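Local coordinates for Dbv8 protein (Nonomuraea, PDB 4MFZ) that probably transfers a long fatty acyl chain from acyl-CoA to an amino group of a glycopeptide antibiotic, as a GNAT-type N-acyltransferase, at residues P140-R143 / R144-T148; I273-L276 / R277-W280. All coordinates share one frame; numbering follows the deposited sequence.

Interaction 1 of 2, residues P140-R143 / R144-T148; sequences PALR and RFHAT
L142 reaches along the last turns of the alpha helix 130-148 to lay a methyl against the face of the H146 imidazole, the i to i+4 pairing of a helix face turned into the protein. The two side chains slant across one another, and the CD1 methyl stands over the middle of the ring in a CH-pi contact, 3.8 Å from the centroid and 8° off the ring normal. The second methyl, CD2, comes 3.6 Å from NE2 of H146, so the fork of the leucine meets the ring with both branches. The imidazole is brought there by a chi1 of -82°, which sets its CG opposite the carbonyl carbon and beside the backbone N. A histidine suits this buried place because its flat face accepts aliphatic cover while its rim keeps polar nitrogens: ND1 is hydrogen-bonded to T156 of helix 153-160, and Y194 also meets the ring. L142 itself packs on L160 of the same neighbouring helix, and R143 runs to a salt bridge with E153, so this side of the helix is tied by both apolar and charged contacts.

On a more exposed flank R144 folds back over the preceding turn. A bend at chi3 (-59°) lays its guanidinium beside the backbone, with P140 O and A141 CA over one and the same face; NH2 is 3.6 Å from A141 CA, and NH1 rests 3.8 Å from P140 CB. The small side chain of A141 and the compact ring of P140 let this flat group lie close. Nearer the helix end, the OG1 hydroxyl of T148 turns back and donates a hydrogen bond of 2.9 Å to F145 O.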
loop_
_atom_site.group_PDB
_atom_site.type_symbol
_atom_site.label_atom_id
_atom_site.label_comp_id
_atom_site.label_asym_id
_atom_site.label_seq_id
_atom_site.Cartn_x
_atom_site.Cartn_y
_atom_site.Cartn_z
ATOM N N PRO A 140 -8.296 15.788 2.686
ATOM C CA PRO A 140 -8.193 17.197 2.326
ATOM C C PRO A 140 -6.763 17.756 2.269
ATOM O O PRO A 140 -6.447 18.501 1.330
ATOM C CB PRO A 140 -9.061 17.907 3.385
ATOM C CG PRO A 140 -10.055 16.870 3.785
ATOM C CD PRO A 140 -9.263 15.587 3.789
ATOM N N ALA A 141 -5.911 17.421 3.245
ATOM C CA ALA A 141 -4.489 17.783 3.180
ATOM C C ALA A 141 -3.820 17.173 1.949
ATOM O O ALA A 141 -3.053 17.817 1.256
ATOM C CB ALA A 141 -3.767 17.287 4.433
ATOM N N LEU A 142 -4.081 15.895 1.705
ATOM C CA LEU A 142 -3.450 15.224 0.578
ATOM C C LEU A 142 -3.794 15.963 -0.722
ATOM O O LEU A 142 -2.921 16.233 -1.559
ATOM C CB LEU A 142 -3.922 13.742 0.505
ATOM C CG LEU A 142 -3.378 12.885 -0.633
ATOM C CD1 LEU A 142 -4.168 13.157 -1.907
ATOM C CD2 LEU A 142 -1.909 13.173 -0.867
ATOM N N ARG A 143 -5.073 16.250 -0.884
ATOM C CA ARG A 143 -5.590 16.946 -2.039
ATOM C C ARG A 143 -5.072 18.357 -2.136
ATOM O O ARG A 143 -4.741 18.796 -3.231
ATOM C CB ARG A 143 -7.113 16.879 -2.068
ATOM C CG ARG A 143 -7.543 15.522 -2.631
ATOM C CD ARG A 143 -8.933 15.082 -2.211
ATOM N NE ARG A 143 -10.041 15.452 -3.103
ATOM C CZ ARG A 143 -9.958 15.908 -4.361
ATOM N NH1 ARG A 143 -8.781 16.092 -4.982
ATOM N NH2 ARG A 143 -11.093 16.196 -5.013
ATOM N N ARG A 144 -4.942 19.059 -1.003
ATOM C CA ARG A 144 -4.252 20.345 -1.056
ATOM C C ARG A 144 -2.821 20.207 -1.581
ATOM O O ARG A 144 -2.396 20.996 -2.430
ATOM C CB ARG A 144 -4.286 21.075 0.285
ATOM C CG ARG A 144 -5.639 21.701 0.573
ATOM C CD ARG A 144 -5.587 22.600 1.805
ATOM N NE ARG A 144 -5.177 21.914 3.025
ATOM C CZ ARG A 144 -5.999 21.331 3.892
ATOM N NH1 ARG A 144 -7.315 21.309 3.686
ATOM N NH2 ARG A 144 -5.490 20.748 4.971
ATOM N N PHE A 145 -2.079 19.205 -1.114
ATOM C CA PHE A 145 -0.710 18.961 -1.629
ATOM C C PHE A 145 -0.668 18.657 -3.152
ATOM O O PHE A 145 0.131 19.226 -3.891
ATOM C CB PHE A 145 -0.002 17.836 -0.857
ATOM C CG PHE A 145 1.406 17.578 -1.340
ATOM C CD1 PHE A 145 2.398 18.563 -1.206
ATOM C CD2 PHE A 145 1.741 16.373 -1.951
ATOM C CE1 PHE A 145 3.691 18.361 -1.682
ATOM C CE2 PHE A 145 3.039 16.157 -2.412
ATOM C CZ PHE A 145 4.016 17.151 -2.286
ATOM N N HIS A 146 -1.523 17.744 -3.597
ATOM C CA HIS A 146 -1.681 17.456 -5.014
ATOM C C HIS A 146 -1.939 18.715 -5.824
ATOM O O HIS A 146 -1.236 18.937 -6.802
ATOM C CB HIS A 146 -2.769 16.404 -5.230
ATOM C CG HIS A 146 -2.307 14.964 -5.020
ATOM N ND1 HIS A 146 -2.988 13.909 -5.533
ATOM C CD2 HIS A 146 -1.194 14.426 -4.352
ATOM C CE1 HIS A 146 -2.370 12.762 -5.187
ATOM N NE2 HIS A 146 -1.278 13.073 -4.452
ATOM N N ALA A 147 -2.896 19.564 -5.420
ATOM C CA ALA A 147 -3.158 20.840 -6.141
ATOM C C ALA A 147 -1.953 21.766 -6.240
ATOM O O ALA A 147 -1.727 22.365 -7.310
ATOM C CB ALA A 147 -4.350 21.601 -5.560
ATOM N N THR A 148 -1.187 21.918 -5.152
ATOM C CA THR A 148 -0.009 22.788 -5.214
ATOM C C THR A 148 0.991 22.268 -6.240
ATOM O O THR A 148 1.769 23.043 -6.780
ATOM C CB THR A 148 0.736 22.960 -3.864
ATOM O OG1 THR A 148 1.441 21.756 -3.538
ATOM C CG2 THR A 148 -0.193 23.351 -2.731
#

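Interaction 2 of 2, residues I273-L276 / R277-W280. With MFK (decanoyl-CoA), chain B.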
loop_
_atom_site.group_PDB
_atom_site.type_symbol
_atom_site.label_atom_id
_atom_site.label_comp_id
_atom_site.label_asym_id
_atom_site.label_seq_id
_atom_site.Cartn_x
_atom_site.Cartn_y
_atom_site.Cartn_z
ATOM N N ILE A 273 4.839 -11.620 -18.108
ATOM C CA ILE A 273 5.887 -11.525 -17.078
ATOM C C ILE A 273 7.253 -11.817 -17.717
ATOM O O ILE A 273 8.183 -11.003 -17.603
ATOM C CB ILE A 273 5.627 -12.488 -15.874
ATOM C CG1 ILE A 273 4.398 -12.045 -15.062
ATOM C CG2 ILE A 273 6.861 -12.607 -14.955
ATOM C CD1 ILE A 273 3.756 -13.163 -14.245
ATOM N N LEU A 274 7.352 -12.932 -18.448
ATOM C CA LEU A 274 8.631 -13.307 -19.043
ATOM C C LEU A 274 9.094 -12.285 -20.066
ATOM O O LEU A 274 10.259 -11.898 -20.087
ATOM C CB LEU A 274 8.598 -14.710 -19.664
ATOM C CG LEU A 274 8.200 -15.857 -18.751
ATOM C CD1 LEU A 274 8.294 -17.159 -19.548
ATOM C CD2 LEU A 274 9.031 -15.929 -17.462
ATOM N N GLN A 275 8.184 -11.843 -20.918
ATOM C CA GLN A 275 8.541 -10.811 -21.872
ATOM C C GLN A 275 8.956 -9.479 -21.199
ATOM O O GLN A 275 10.028 -8.921 -21.507
ATOM C CB GLN A 275 7.390 -10.578 -22.863
ATOM C CG GLN A 275 7.574 -9.313 -23.687
ATOM C CD GLN A 275 6.484 -9.108 -24.729
ATOM O OE1 GLN A 275 5.752 -10.040 -25.079
ATOM N NE2 GLN A 275 6.386 -7.877 -25.243
ATOM N N LEU A 276 8.117 -8.968 -20.293
ATOM C CA LEU A 276 8.324 -7.599 -19.801
ATOM C C LEU A 276 9.521 -7.463 -18.874
ATOM O O LEU A 276 10.169 -6.430 -18.860
ATOM C CB LEU A 276 7.043 -6.984 -19.189
ATOM C CG LEU A 276 5.873 -6.854 -20.193
ATOM C CD1 LEU A 276 4.645 -6.354 -19.464
ATOM C CD2 LEU A 276 6.227 -5.902 -21.322
ATOM N N ARG A 277 9.827 -8.502 -18.134
ATOM C CA ARG A 277 10.968 -8.472 -17.201
ATOM C C ARG A 277 12.359 -8.441 -17.897
ATOM O O ARG A 277 13.366 -8.061 -17.278
ATOM C CB ARG A 277 10.853 -9.621 -16.207
ATOM C CG ARG A 277 11.284 -10.995 -16.708
ATOM C CD ARG A 277 10.952 -12.034 -15.644
ATOM N NE ARG A 277 11.518 -13.351 -15.954
ATOM C CZ ARG A 277 11.498 -14.387 -15.134
ATOM N NH1 ARG A 277 10.942 -14.279 -13.944
ATOM N NH2 ARG A 277 12.049 -15.537 -15.507
ATOM N N ARG A 278 12.415 -8.803 -19.174
ATOM C CA ARG A 278 13.672 -8.683 -19.949
ATOM C C ARG A 278 14.194 -7.236 -19.989
ATOM O O ARG A 278 15.357 -7.000 -20.301
ATOM C CB ARG A 278 13.504 -9.183 -21.392
ATOM C CG ARG A 278 13.167 -10.643 -21.497
ATOM C CD ARG A 278 12.901 -11.021 -22.950
ATOM N NE ARG A 278 12.651 -12.455 -23.039
ATOM C CZ ARG A 278 11.619 -13.021 -23.645
ATOM N NH1 ARG A 278 10.716 -12.296 -24.288
ATOM N NH2 ARG A 278 11.505 -14.339 -23.624
ATOM N N GLY A 279 13.335 -6.264 -19.669
ATOM C CA GLY A 279 13.736 -4.862 -19.680
ATOM C C GLY A 279 14.399 -4.473 -18.376
ATOM O O GLY A 279 14.837 -3.338 -18.204
ATOM N N TRP A 280 14.431 -5.414 -17.441
ATOM C CA TRP A 280 14.955 -5.178 -16.096
ATOM C C TRP A 280 16.315 -5.780 -15.949
ATOM O O TRP A 280 16.579 -6.841 -16.482
ATOM C CB TRP A 280 14.003 -5.790 -15.074
ATOM C CG TRP A 280 12.772 -4.948 -14.848
ATOM C CD1 TRP A 280 11.710 -4.712 -15.735
ATOM C CD2 TRP A 280 12.452 -4.168 -13.648
ATOM N NE1 TRP A 280 10.785 -3.872 -15.173
ATOM C CE2 TRP A 280 11.164 -3.516 -13.915
ATOM C CE3 TRP A 280 13.075 -3.970 -12.414
ATOM C CZ2 TRP A 280 10.552 -2.696 -12.980
ATOM C CZ3 TRP A 280 12.446 -3.145 -11.476
ATOM C CH2 TRP A 280 11.214 -2.519 -11.754
HETATM C CCG MFK B . 6.916 -7.897 -15.569
HETATM C CCF MFK B . 7.987 -6.810 -15.631
HETATM C CCE MFK B . 7.969 -6.013 -14.344
HETATM C CCD MFK B . 8.749 -6.776 -13.303
HETATM C CCC MFK B . 9.206 -5.792 -12.244
HETATM C CCB MFK B . 8.565 -6.124 -10.920
HETATM C CCA MFK B . 9.312 -5.354 -9.845
HETATM C CBZ MFK B . 8.353 -4.340 -9.242
HETATM C CAK MFK B . 8.046 -4.728 -7.808
HETATM C CAJ MFK B . 6.550 -5.040 -7.663
HETATM O OAL MFK B . 5.689 -4.443 -8.317
HETATM S SAI MFK B . 6.209 -6.283 -6.477
HETATM C CAH MFK B . 4.383 -6.482 -6.616
HETATM C CAG MFK B . 3.967 -7.216 -7.895
HETATM N NAF MFK B . 2.495 -7.220 -7.920
HETATM C CAE MFK B . 1.764 -8.349 -7.936
HETATM O OAM MFK B . 2.243 -9.480 -7.981
HETATM C CAD MFK B . 0.236 -8.131 -7.943
HETATM C CAC MFK B . -0.486 -9.468 -8.207
HETATM N NAB MFK B . -0.035 -10.066 -9.480
HETATM C CAA MFK B . -0.778 -9.879 -10.580
HETATM O OAO MFK B . -1.828 -9.219 -10.577
HETATM C CAN MFK B . -0.290 -10.565 -11.865
HETATM O OAU MFK B . 0.737 -11.540 -11.572
HETATM C CAP MFK B . 0.188 -9.570 -12.946
HETATM C CAR MFK B . 1.308 -8.707 -12.385
HETATM C CAS MFK B . -0.924 -8.646 -13.434
HETATM C CAQ MFK B . 0.719 -10.358 -14.140
HETATM O OAT MFK B . -0.334 -11.162 -14.627
HETATM P PAV MFK B . -0.465 -11.571 -16.181
HETATM O OAX MFK B . -0.383 -10.386 -17.050
HETATM O OAW MFK B . -1.643 -12.478 -16.311
HETATM O OAY MFK B . 0.907 -12.408 -16.275
HETATM P PAZ MFK B . 1.313 -13.500 -17.379
HETATM O OBA MFK B . 2.875 -13.669 -17.233
HETATM O OBB MFK B . 0.941 -13.130 -18.761
HETATM O "O5'" MFK B . 0.771 -14.905 -16.810
HETATM C "C5'" MFK B . 0.974 -16.139 -17.460
HETATM C "C4'" MFK B . 0.227 -17.208 -16.654
HETATM O "O4'" MFK B . 0.314 -17.056 -15.184
HETATM C "C3'" MFK B . -1.255 -17.165 -16.937
HETATM O "O3'" MFK B . -1.752 -18.495 -16.792
HETATM P PBV MFK B . -2.767 -19.072 -17.917
HETATM O OBW MFK B . -4.104 -18.285 -17.596
HETATM O OBY MFK B . -2.919 -20.644 -17.533
HETATM O OBX MFK B . -2.412 -18.795 -19.307
HETATM C "C2'" MFK B . -1.750 -16.259 -15.805
HETATM O "O2'" MFK B . -3.136 -16.374 -15.547
HETATM C "C1'" MFK B . -0.983 -16.785 -14.630
HETATM N N9 MFK B . -0.871 -15.761 -13.558
HETATM C C8 MFK B . -0.074 -14.686 -13.566
HETATM N N7 MFK B . -0.263 -14.029 -12.414
HETATM C C5 MFK B . -1.134 -14.730 -11.671
HETATM C C4 MFK B . -1.503 -15.795 -12.390
HETATM N N3 MFK B . -2.347 -16.703 -11.877
HETATM C C2 MFK B . -3.033 -16.566 -10.567
HETATM N N1 MFK B . -2.550 -15.352 -9.878
HETATM C C6 MFK B . -1.652 -14.531 -10.441
HETATM N N6 MFK B . -1.247 -13.456 -9.768
HETATM O O HOH W 1 12.005 -13.193 -18.946
#
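The guanidinium of R277 carries the CD2 methyl of L274 on one face, the two side chains running alongside each other in the same direction, with NH2 3.6 Å from that methyl. At its edge, in the plane, a water accepts from NE at 3.0 Å; the same water lies unusually close to L274 O, 2.5 Å, so a bridge to the helix backbone is plausible but its geometry is doubtful. NH1 is held by the carbonyls of D260 and L258, which fixes the flat group. Its chain is extended, but chi1 of 79° places CG between the backbone N and the carbonyl carbon, pressing it 3.2 Å from I273 O. R278, on the exposed side, lays one guanidinium face over L274 O and Q275 N.

The indole of W280 faces the decanoyl chain of the bound decanoyl-CoA: CCC lies over one face, offset toward the rim, 3.4 Å from CE2, while L276 O sits near the ring plane at the edge. A broad apolar face suits an acyl chain, and NE1 finds a hydrogen bond at Y229 OH. The distal end of the chain rests on backbone, with CCF 3.5 Å from R277 N. At the other end of the segment I273 N donates to OBA of the diphosphate at 3.0 Å (N-H...O angle 163°), near the start of the helix, where the dipole would probably favour an anion.

R277 N is bonded to I273 O in the helical pattern, and a type I beta turn spans R277 to W280, closed by W280 N to R277 O. L276 packs on P226, Y229 and Y230 of helix 226-243, and the turn delivers the chain into strand 281-289, an outermost strand of the mixed sheet.

In the fold
Interaction 1 (140-148) belongs to the all-helical part of the chain, in the N-acyltransferase N-terminal domain; interaction 2 (273-280) belongs to the GNAT-like C-terminal domain. Their centres are about 35 Å apart and their nearest atoms about 21 Å, so they do not touch. Interaction 2 forms part of the decanoyl-CoA pocket, through I273, L276, R277 and W280, and reaches both the diphosphate and the acyl chain, whereas interaction 1 is packing within the helical part, away from the ligand. Through Y194, on the edge strand 193-196, H146 nevertheless meets the mixed sheet, whose opposite outermost strand, 281-289, directly follows interaction 2.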